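Local coordinates for PCF11 protein (Saccharomyces cerevisiae, PDB 1SZ9) that binds the carboxy-terminal domain of RNA polymerase II through its CTD-interacting domain and takes part in 3'-end processing of mRNA, at residues V7-F12 / Q42-A47; N13-E18 / T28-L33; N107-W112 / S126-I131. One frame throughout, in Å; residues are numbered along the deposited sequence.

Contact 1: V7-F12 / Q42-A47; sequences VIVKDF and QYFVDA
Val9 and Tyr43 mark the nearest backbone approach, CA to CA 6.7 Å, where helical segments 7-12 and 42-47 run in nearly the same direction, their axes crossing at -25°. Phe12 and Phe44 form an offset stack: the ring centroids are 4.1 Å apart and the planes diverge by 16°. The overlap is displaced, with Phe44 CD1 lying 3.4 Å from Phe12 CG. Phe12 sends CG away from its own backbone N (chi1 -169°), whereas Phe44 keeps CG beside its N, and the two rings meet between the helices. Phe44 CB also sits over the same Phe12 face, a CH-pi contact. At the rim of the Phe44 ring, in its plane, Ile8 CG2 packs 3.8 Å from CZ; Ala47 CB comes up to the edge of the Phe12 ring. Val9 CG2 packs on Tyr43 CB at 3.6 Å and obliquely against the start of its ring, whose hydroxyl end leads away from segment 7-12. Leu30 and Leu33 of helix 24-36 also pack on Phe12, and Tyr78 touches Phe44. Such a near-parallel pair, with helix 24-36 between them in the chain, is consistent with the ARM-repeat-like helical stack of a CID.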
loop_
_atom_site.group_PDB
_atom_site.type_symbol
_atom_site.label_atom_id
_atom_site.label_comp_id
_atom_site.label_asym_id
_atom_site.label_seq_id
_atom_site.Cartn_x
_atom_site.Cartn_y
_atom_site.Cartn_z
ATOM N N VAL A 7 -19.727 -2.636 11.246
ATOM C CA VAL A 7 -19.482 -4.051 11.069
ATOM C C VAL A 7 -18.475 -4.316 9.942
ATOM O O VAL A 7 -17.534 -5.097 10.109
ATOM C CB VAL A 7 -20.801 -4.797 10.758
ATOM C CG1 VAL A 7 -20.510 -6.236 10.355
ATOM C CG2 VAL A 7 -21.704 -4.775 11.983
ATOM N N ILE A 8 -18.681 -3.676 8.795
ATOM C CA ILE A 8 -17.774 -3.864 7.671
ATOM C C ILE A 8 -16.351 -3.393 8.005
ATOM O O ILE A 8 -15.378 -4.077 7.702
ATOM C CB ILE A 8 -18.287 -3.123 6.418
ATOM C CG1 ILE A 8 -19.688 -3.639 6.068
ATOM C CG2 ILE A 8 -17.327 -3.364 5.230
ATOM C CD1 ILE A 8 -20.412 -2.821 5.008
ATOM N N VAL A 9 -16.235 -2.234 8.636
ATOM C CA VAL A 9 -14.924 -1.711 8.986
ATOM C C VAL A 9 -14.217 -2.603 10.007
ATOM O O VAL A 9 -13.020 -2.867 9.875
ATOM C CB VAL A 9 -15.024 -0.253 9.517
ATOM C CG1 VAL A 9 -13.691 0.198 10.114
ATOM C CG2 VAL A 9 -15.409 0.685 8.373
ATOM N N LYS A 10 -14.952 -3.084 11.013
ATOM C CA LYS A 10 -14.345 -3.949 12.026
ATOM C C LYS A 10 -13.896 -5.259 11.398
ATOM O O LYS A 10 -12.876 -5.827 11.768
ATOM C CB LYS A 10 -15.326 -4.235 13.164
ATOM C CG LYS A 10 -15.452 -3.100 14.153
ATOM C CD LYS A 10 -16.410 -3.448 15.279
ATOM C CE LYS A 10 -16.449 -2.345 16.324
ATOM N NZ LYS A 10 -17.415 -2.682 17.413
ATOM N N ASP A 11 -14.677 -5.730 10.441
ATOM C CA ASP A 11 -14.371 -6.964 9.746
ATOM C C ASP A 11 -13.092 -6.752 8.920
ATOM O O ASP A 11 -12.235 -7.643 8.858
ATOM C CB ASP A 11 -15.571 -7.337 8.860
ATOM C CG ASP A 11 -15.351 -8.604 8.046
ATOM O OD1 ASP A 11 -14.953 -9.649 8.610
ATOM O OD2 ASP A 11 -15.602 -8.558 6.823
ATOM N N PHE A 12 -12.956 -5.570 8.311
ATOM C CA PHE A 12 -11.763 -5.255 7.498
ATOM C C PHE A 12 -10.546 -5.265 8.421
ATOM O O PHE A 12 -9.536 -5.905 8.120
ATOM C CB PHE A 12 -11.891 -3.864 6.835
ATOM C CG PHE A 12 -10.842 -3.576 5.782
ATOM C CD1 PHE A 12 -11.027 -3.970 4.454
ATOM C CD2 PHE A 12 -9.678 -2.890 6.112
ATOM C CE1 PHE A 12 -10.068 -3.679 3.468
ATOM C CE2 PHE A 12 -8.708 -2.599 5.126
ATOM C CZ PHE A 12 -8.916 -2.997 3.804
ATOM N N GLN A 42 -12.339 5.536 2.852
ATOM C CA GLN A 42 -11.434 6.230 3.761
ATOM C C GLN A 42 -11.109 5.412 5.024
ATOM O O GLN A 42 -9.994 5.504 5.561
ATOM C CB GLN A 42 -11.990 7.608 4.127
ATOM C CG GLN A 42 -11.100 8.358 5.111
ATOM C CD GLN A 42 -11.313 9.859 5.080
ATOM O OE1 GLN A 42 -12.408 10.342 4.771
ATOM N NE2 GLN A 42 -10.259 10.612 5.416
ATOM N N TYR A 43 -12.063 4.602 5.486
ATOM C CA TYR A 43 -11.835 3.771 6.665
ATOM C C TYR A 43 -10.809 2.706 6.347
ATOM O O TYR A 43 -9.927 2.438 7.152
ATOM C CB TYR A 43 -13.132 3.114 7.137
ATOM C CG TYR A 43 -14.104 4.119 7.697
ATOM C CD1 TYR A 43 -13.748 4.919 8.783
ATOM C CD2 TYR A 43 -15.353 4.316 7.113
ATOM C CE1 TYR A 43 -14.601 5.889 9.268
ATOM C CE2 TYR A 43 -16.222 5.292 7.595
ATOM C CZ TYR A 43 -15.836 6.072 8.668
ATOM O OH TYR A 43 -16.672 7.052 9.138
ATOM N N PHE A 44 -10.929 2.107 5.167
ATOM C CA PHE A 44 -9.983 1.076 4.744
ATOM C C PHE A 44 -8.592 1.695 4.547
ATOM O O PHE A 44 -7.586 1.104 4.919
ATOM C CB PHE A 44 -10.463 0.408 3.451
ATOM C CG PHE A 44 -11.801 -0.272 3.579
ATOM C CD1 PHE A 44 -12.285 -0.664 4.823
ATOM C CD2 PHE A 44 -12.564 -0.559 2.448
ATOM C CE1 PHE A 44 -13.511 -1.337 4.944
ATOM C CE2 PHE A 44 -13.789 -1.231 2.556
ATOM C CZ PHE A 44 -14.261 -1.620 3.814
ATOM N N VAL A 45 -8.530 2.892 3.975
ATOM C CA VAL A 45 -7.231 3.536 3.789
ATOM C C VAL A 45 -6.544 3.785 5.132
ATOM O O VAL A 45 -5.364 3.469 5.311
ATOM C CB VAL A 45 -7.375 4.866 3.019
ATOM C CG1 VAL A 45 -6.053 5.648 3.050
ATOM C CG2 VAL A 45 -7.754 4.566 1.574
ATOM N N ASP A 46 -7.278 4.332 6.096
ATOM C CA ASP A 46 -6.673 4.609 7.395
ATOM C C ASP A 46 -6.261 3.345 8.118
ATOM O O ASP A 46 -5.240 3.317 8.788
ATOM C CB ASP A 46 -7.610 5.433 8.268
ATOM C CG ASP A 46 -7.727 6.868 7.786
ATOM O OD1 ASP A 46 -6.782 7.361 7.115
ATOM O OD2 ASP A 46 -8.754 7.500 8.093
ATOM N N ALA A 47 -7.049 2.292 7.970
ATOM C CA ALA A 47 -6.725 1.019 8.598
ATOM C C ALA A 47 -5.394 0.483 8.025
ATOM O O ALA A 47 -4.526 0.033 8.767
ATOM C CB ALA A 47 -7.843 0.026 8.343
#

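Contact 2: N13-E18 / T28-L33; sequences NSILEE and TTLTKL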
loop_
_atom_site.group_PDB
_atom_site.type_symbol
_atom_site.label_atom_id
_atom_site.label_comp_id
_atom_site.label_asym_id
_atom_site.label_seq_id
_atom_site.Cartn_x
_atom_site.Cartn_y
_atom_site.Cartn_z
ATOM N N ASN A 13 -10.649 -4.562 9.547
ATOM C CA ASN A 13 -9.541 -4.497 10.509
ATOM C C ASN A 13 -9.159 -5.875 11.042
ATOM O O ASN A 13 -7.985 -6.209 11.151
ATOM C CB ASN A 13 -9.895 -3.603 11.707
ATOM C CG ASN A 13 -9.766 -2.122 11.400
ATOM O OD1 ASN A 13 -8.689 -1.639 11.065
ATOM N ND2 ASN A 13 -10.864 -1.392 11.525
ATOM N N SER A 14 -10.168 -6.668 11.381
ATOM C CA SER A 14 -9.953 -8.002 11.927
ATOM C C SER A 14 -9.149 -8.886 10.976
ATOM O O SER A 14 -8.238 -9.615 11.382
ATOM C CB SER A 14 -11.316 -8.632 12.235
ATOM O OG SER A 14 -11.190 -9.996 12.583
ATOM N N ILE A 15 -9.506 -8.831 9.702
ATOM C CA ILE A 15 -8.809 -9.604 8.696
ATOM C C ILE A 15 -7.379 -9.058 8.529
ATOM O O ILE A 15 -6.409 -9.813 8.476
ATOM C CB ILE A 15 -9.580 -9.537 7.365
ATOM C CG1 ILE A 15 -10.916 -10.277 7.529
ATOM C CG2 ILE A 15 -8.737 -10.119 6.232
ATOM C CD1 ILE A 15 -11.861 -10.136 6.349
ATOM N N LEU A 16 -7.255 -7.738 8.474
ATOM C CA LEU A 16 -5.956 -7.108 8.305
ATOM C C LEU A 16 -4.972 -7.548 9.402
ATOM O O LEU A 16 -3.777 -7.731 9.143
ATOM C CB LEU A 16 -6.147 -5.594 8.311
ATOM C CG LEU A 16 -5.030 -4.623 7.934
ATOM C CD1 LEU A 16 -4.283 -5.039 6.664
ATOM C CD2 LEU A 16 -5.689 -3.257 7.746
ATOM N N GLU A 17 -5.484 -7.726 10.621
ATOM C CA GLU A 17 -4.652 -8.152 11.751
ATOM C C GLU A 17 -4.054 -9.531 11.505
ATOM O O GLU A 17 -3.062 -9.897 12.112
ATOM C CB GLU A 17 -5.470 -8.194 13.047
ATOM C CG GLU A 17 -5.941 -6.847 13.525
ATOM C CD GLU A 17 -4.804 -5.943 13.937
ATOM O OE1 GLU A 17 -3.920 -6.412 14.689
ATOM O OE2 GLU A 17 -4.798 -4.761 13.517
ATOM N N GLU A 18 -4.662 -10.293 10.610
ATOM C CA GLU A 18 -4.157 -11.622 10.306
ATOM C C GLU A 18 -3.059 -11.602 9.228
ATOM O O GLU A 18 -2.468 -12.640 8.931
ATOM C CB GLU A 18 -5.306 -12.524 9.854
ATOM C CG GLU A 18 -6.283 -12.931 10.954
ATOM C CD GLU A 18 -5.599 -13.683 12.076
ATOM O OE1 GLU A 18 -4.857 -14.647 11.787
ATOM O OE2 GLU A 18 -5.801 -13.308 13.249
ATOM N N THR A 28 -6.399 -10.847 -1.219
ATOM C CA THR A 28 -7.481 -10.837 -2.198
ATOM C C THR A 28 -8.827 -10.538 -1.546
ATOM O O THR A 28 -9.654 -9.835 -2.119
ATOM C CB THR A 28 -7.537 -12.184 -2.949
ATOM O OG1 THR A 28 -6.410 -12.258 -3.836
ATOM C CG2 THR A 28 -8.834 -12.300 -3.775
ATOM N N THR A 29 -9.043 -11.067 -0.345
ATOM C CA THR A 29 -10.294 -10.831 0.361
ATOM C C THR A 29 -10.402 -9.360 0.760
ATOM O O THR A 29 -11.477 -8.768 0.655
ATOM C CB THR A 29 -10.423 -11.770 1.590
ATOM O OG1 THR A 29 -10.525 -13.127 1.125
ATOM C CG2 THR A 29 -11.671 -11.432 2.413
ATOM N N LEU A 30 -9.298 -8.762 1.202
ATOM C CA LEU A 30 -9.315 -7.339 1.551
ATOM C C LEU A 30 -9.602 -6.481 0.292
ATOM O O LEU A 30 -10.271 -5.448 0.375
ATOM C CB LEU A 30 -7.970 -6.915 2.166
ATOM C CG LEU A 30 -7.636 -7.433 3.576
ATOM C CD1 LEU A 30 -6.173 -7.078 3.946
ATOM C CD2 LEU A 30 -8.627 -6.808 4.596
ATOM N N THR A 31 -9.098 -6.919 -0.865
ATOM C CA THR A 31 -9.294 -6.199 -2.125
ATOM C C THR A 31 -10.773 -6.259 -2.536
ATOM O O THR A 31 -11.333 -5.275 -3.007
ATOM C CB THR A 31 -8.410 -6.821 -3.241
ATOM O OG1 THR A 31 -7.045 -6.820 -2.804
ATOM C CG2 THR A 31 -8.523 -6.026 -4.564
ATOM N N LYS A 32 -11.400 -7.419 -2.350
ATOM C CA LYS A 32 -12.808 -7.594 -2.685
ATOM C C LYS A 32 -13.672 -6.734 -1.750
ATOM O O LYS A 32 -14.646 -6.132 -2.184
ATOM C CB LYS A 32 -13.199 -9.074 -2.570
ATOM C CG LYS A 32 -12.587 -9.960 -3.649
ATOM C CD LYS A 32 -12.737 -11.449 -3.298
ATOM C CE LYS A 32 -14.202 -11.857 -3.213
ATOM N NZ LYS A 32 -14.345 -13.302 -2.948
ATOM N N LEU A 33 -13.313 -6.673 -0.470
ATOM C CA LEU A 33 -14.053 -5.834 0.472
ATOM C C LEU A 33 -13.933 -4.353 0.052
ATOM O O LEU A 33 -14.884 -3.572 0.177
ATOM C CB LEU A 33 -13.502 -6.007 1.899
ATOM C CG LEU A 33 -13.921 -7.256 2.692
ATOM C CD1 LEU A 33 -13.117 -7.370 3.990
ATOM C CD2 LEU A 33 -15.426 -7.163 3.009
#
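Ile15 meets Leu30, Thr29 and Leu33 across this contact, which sets the later part of helix 3-16 against helix 24-36; the closest CA pair is Ile15 and Leu30, 7.5 Å apart. Starting at the branch point, Ile15 CB lies 4.0 Å from Leu30 CD2. Its CG2 methyl comes closer still to the same atom, 3.7 Å, and also touches Leu30 CG, because the two side chains run alongside each other in opposite directions. The ethyl arm takes another course: CG1 stands beside the backbone N (chi1 -67°) and chi2 is extended at 172°, which carries CD1 out toward Thr29 and Leu33. There CD1 meets Leu33 CD1 tip to tip at 3.8 Å and lies crosswise to Thr29, 4.1 Å from its CG2. One isoleucine thus reaches three residues spaced over one turn of the facing helix, a methyl branch on one and the ethyl tip on two. Two consecutive helices packed across a short connection fit the right-handed, ARM-repeat-like superhelix of the CID fold. Thr29 presents its CG2 methyl to Ile15, while OG1 is hydrogen-bonded to Pro25 O in its own helix. On the more buried side Leu16 CD1 reaches Leu30 CD1 at 3.9 Å, the two chains crossing at about a right angle. Leu16 also packs on Ala47, Ile48 and Arg51 of helix 41-54, while Ile26 touches Ile15 from the preceding turn of helix 24-36.

Contact 3: N107-W112 / S126-I131; sequences NMFKLW and SALEKI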
loop_
_atom_site.group_PDB
_atom_site.type_symbol
_atom_site.label_atom_id
_atom_site.label_comp_id
_atom_site.label_asym_id
_atom_site.label_seq_id
_atom_site.Cartn_x
_atom_site.Cartn_y
_atom_site.Cartn_z
ATOM N N ASN A 107 10.942 -3.144 -5.972
ATOM C CA ASN A 107 10.272 -3.771 -7.104
ATOM C C ASN A 107 8.818 -3.315 -7.150
ATOM O O ASN A 107 8.280 -3.034 -8.219
ATOM C CB ASN A 107 10.383 -5.297 -7.005
ATOM C CG ASN A 107 11.796 -5.782 -7.323
ATOM O OD1 ASN A 107 12.590 -5.028 -7.878
ATOM N ND2 ASN A 107 12.109 -7.025 -6.978
ATOM N N MET A 108 8.200 -3.212 -5.976
ATOM C CA MET A 108 6.812 -2.771 -5.896
ATOM C C MET A 108 6.679 -1.360 -6.471
ATOM O O MET A 108 5.739 -1.070 -7.224
ATOM C CB MET A 108 6.326 -2.806 -4.440
ATOM C CG MET A 108 4.920 -2.242 -4.221
ATOM S SD MET A 108 4.509 -2.285 -2.450
ATOM C CE MET A 108 5.663 -0.953 -1.830
ATOM N N PHE A 109 7.614 -0.487 -6.109
ATOM C CA PHE A 109 7.630 0.891 -6.614
ATOM C C PHE A 109 7.789 0.904 -8.148
ATOM O O PHE A 109 7.124 1.671 -8.849
ATOM C CB PHE A 109 8.785 1.655 -5.973
ATOM C CG PHE A 109 9.106 2.954 -6.654
ATOM C CD1 PHE A 109 8.260 4.063 -6.512
ATOM C CD2 PHE A 109 10.213 3.052 -7.485
ATOM C CE1 PHE A 109 8.512 5.248 -7.199
ATOM C CE2 PHE A 109 10.476 4.244 -8.182
ATOM C CZ PHE A 109 9.621 5.338 -8.040
ATOM N N LYS A 110 8.687 0.064 -8.662
ATOM C CA LYS A 110 8.888 -0.021 -10.099
ATOM C C LYS A 110 7.580 -0.324 -10.827
ATOM O O LYS A 110 7.288 0.280 -11.848
ATOM C CB LYS A 110 9.899 -1.114 -10.453
ATOM C CG LYS A 110 11.365 -0.706 -10.361
ATOM C CD LYS A 110 12.205 -1.849 -10.913
ATOM C CE LYS A 110 13.676 -1.524 -10.948
ATOM N NZ LYS A 110 14.382 -2.636 -11.641
ATOM N N LEU A 111 6.791 -1.259 -10.301
ATOM C CA LEU A 111 5.530 -1.590 -10.962
ATOM C C LEU A 111 4.504 -0.466 -10.820
ATOM O O LEU A 111 3.579 -0.387 -11.626
ATOM C CB LEU A 111 4.959 -2.907 -10.423
ATOM C CG LEU A 111 5.855 -4.128 -10.627
ATOM C CD1 LEU A 111 5.135 -5.363 -10.103
ATOM C CD2 LEU A 111 6.197 -4.305 -12.112
ATOM N N TRP A 112 4.657 0.408 -9.818
ATOM C CA TRP A 112 3.705 1.520 -9.681
ATOM C C TRP A 112 3.879 2.501 -10.844
ATOM O O TRP A 112 2.967 3.246 -11.157
ATOM C CB TRP A 112 3.883 2.308 -8.368
ATOM C CG TRP A 112 3.476 1.589 -7.097
ATOM C CD1 TRP A 112 2.664 0.497 -6.987
ATOM C CD2 TRP A 112 3.841 1.955 -5.762
ATOM N NE1 TRP A 112 2.497 0.157 -5.654
ATOM C CE2 TRP A 112 3.212 1.037 -4.886
ATOM C CE3 TRP A 112 4.644 2.969 -5.220
ATOM C CZ2 TRP A 112 3.360 1.106 -3.487
ATOM C CZ3 TRP A 112 4.790 3.039 -3.830
ATOM C CH2 TRP A 112 4.150 2.110 -2.983
ATOM N N SER A 126 3.431 13.359 -8.283
ATOM C CA SER A 126 4.266 13.979 -7.247
ATOM C C SER A 126 4.861 13.017 -6.212
ATOM O O SER A 126 6.041 13.108 -5.880
ATOM C CB SER A 126 3.495 15.053 -6.498
ATOM O OG SER A 126 4.309 15.545 -5.441
ATOM N N ALA A 127 4.023 12.125 -5.695
ATOM C CA ALA A 127 4.429 11.135 -4.709
ATOM C C ALA A 127 5.526 10.211 -5.268
ATOM O O ALA A 127 6.548 9.996 -4.623
ATOM C CB ALA A 127 3.218 10.315 -4.282
ATOM N N LEU A 128 5.308 9.690 -6.475
ATOM C CA LEU A 128 6.252 8.794 -7.129
ATOM C C LEU A 128 7.610 9.439 -7.412
ATOM O O LEU A 128 8.633 8.772 -7.308
ATOM C CB LEU A 128 5.644 8.238 -8.432
ATOM C CG LEU A 128 4.419 7.340 -8.224
ATOM C CD1 LEU A 128 3.908 6.821 -9.551
ATOM C CD2 LEU A 128 4.787 6.162 -7.309
ATOM N N GLU A 129 7.621 10.723 -7.781
ATOM C CA GLU A 129 8.879 11.436 -8.041
ATOM C C GLU A 129 9.659 11.592 -6.738
ATOM O O GLU A 129 10.874 11.437 -6.727
ATOM C CB GLU A 129 8.625 12.845 -8.604
ATOM C CG GLU A 129 8.146 12.901 -10.049
ATOM C CD GLU A 129 7.789 14.332 -10.473
ATOM O OE1 GLU A 129 8.598 15.254 -10.196
ATOM O OE2 GLU A 129 6.707 14.533 -11.077
ATOM N N LYS A 130 8.958 11.930 -5.653
ATOM C CA LYS A 130 9.597 12.091 -4.349
ATOM C C LYS A 130 10.180 10.751 -3.879
ATOM O O LYS A 130 11.254 10.715 -3.279
ATOM C CB LYS A 130 8.605 12.588 -3.295
ATOM C CG LYS A 130 8.212 14.067 -3.351
ATOM C CD LYS A 130 7.420 14.398 -2.072
ATOM C CE LYS A 130 6.752 15.778 -2.072
ATOM N NZ LYS A 130 7.713 16.912 -1.941
ATOM N N ILE A 131 9.462 9.658 -4.135
ATOM C CA ILE A 131 9.957 8.336 -3.738
ATOM C C ILE A 131 11.189 8.000 -4.566
ATOM O O ILE A 131 12.176 7.476 -4.046
ATOM C CB ILE A 131 8.889 7.228 -3.942
ATOM C CG1 ILE A 131 7.813 7.351 -2.866
ATOM C CG2 ILE A 131 9.551 5.833 -3.870
ATOM C CD1 ILE A 131 6.585 6.439 -3.110
#
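Phe109 and Trp112 of helix 99-112 face Leu128 and Ile131 of helix 125-137, and no hydrogen bond crosses between the segments. Over a ring face there is one contact: the CG2 methyl of Ile131 sits above the Phe109 ring, 3.4 Å from CD1. Phe109 swings CG away from its backbone N (chi1 166°), and its ring slides past Ile131 in the opposite direction. At ring edges there are two. The backbone O of Leu128 approaches the Phe109 rim near the ring plane, 3.5 Å from CE1, and Ile131 CD1 meets the edge of the Trp112 indole in its plane, 3.9 Å from CZ3. The segment axes cross at -142° and come within 11.2 Å, a roughly antiparallel helix pair that packs near the C-terminal end of the all-helical CID fold. The third kind is neither over a face nor at an edge of the indole: Leu128 CD2 touches both rings, 3.8 Å from Phe109 CE1 and 3.8 Å from Trp112 CE3, with the Leu128 chain set obliquely to the indole. The polar end of Trp112 lies beyond this interface, where NE1 hydrogen-bonds to Asp68 OD1 of helix 57-73 and so helps to hold the indole in its rotation. Phe123 meets the same indole edge-to-face, and Tyr90 of helix 86-95 packs on both Phe109 and Ile131.

From the N terminus, helix 3-16 takes part first in contact 1 and then, with its later residues, in contact 2. Contact 2 closes the shorter loop, back from helix 24-36, and is nested inside the longer loop that contact 1 closes with helix 41-54. The two touch, their centres 9 Å apart, with Phe44 against the backbone of Leu33, so helices 3-16, 24-36 and 41-54 pack against one another. Contact 3 follows in series and closes the mostly non-helical loop between helix 99-112 and helix 125-137. It lies on the opposite side of the chain's centre, about 12 Å from either of the others at the nearest atoms.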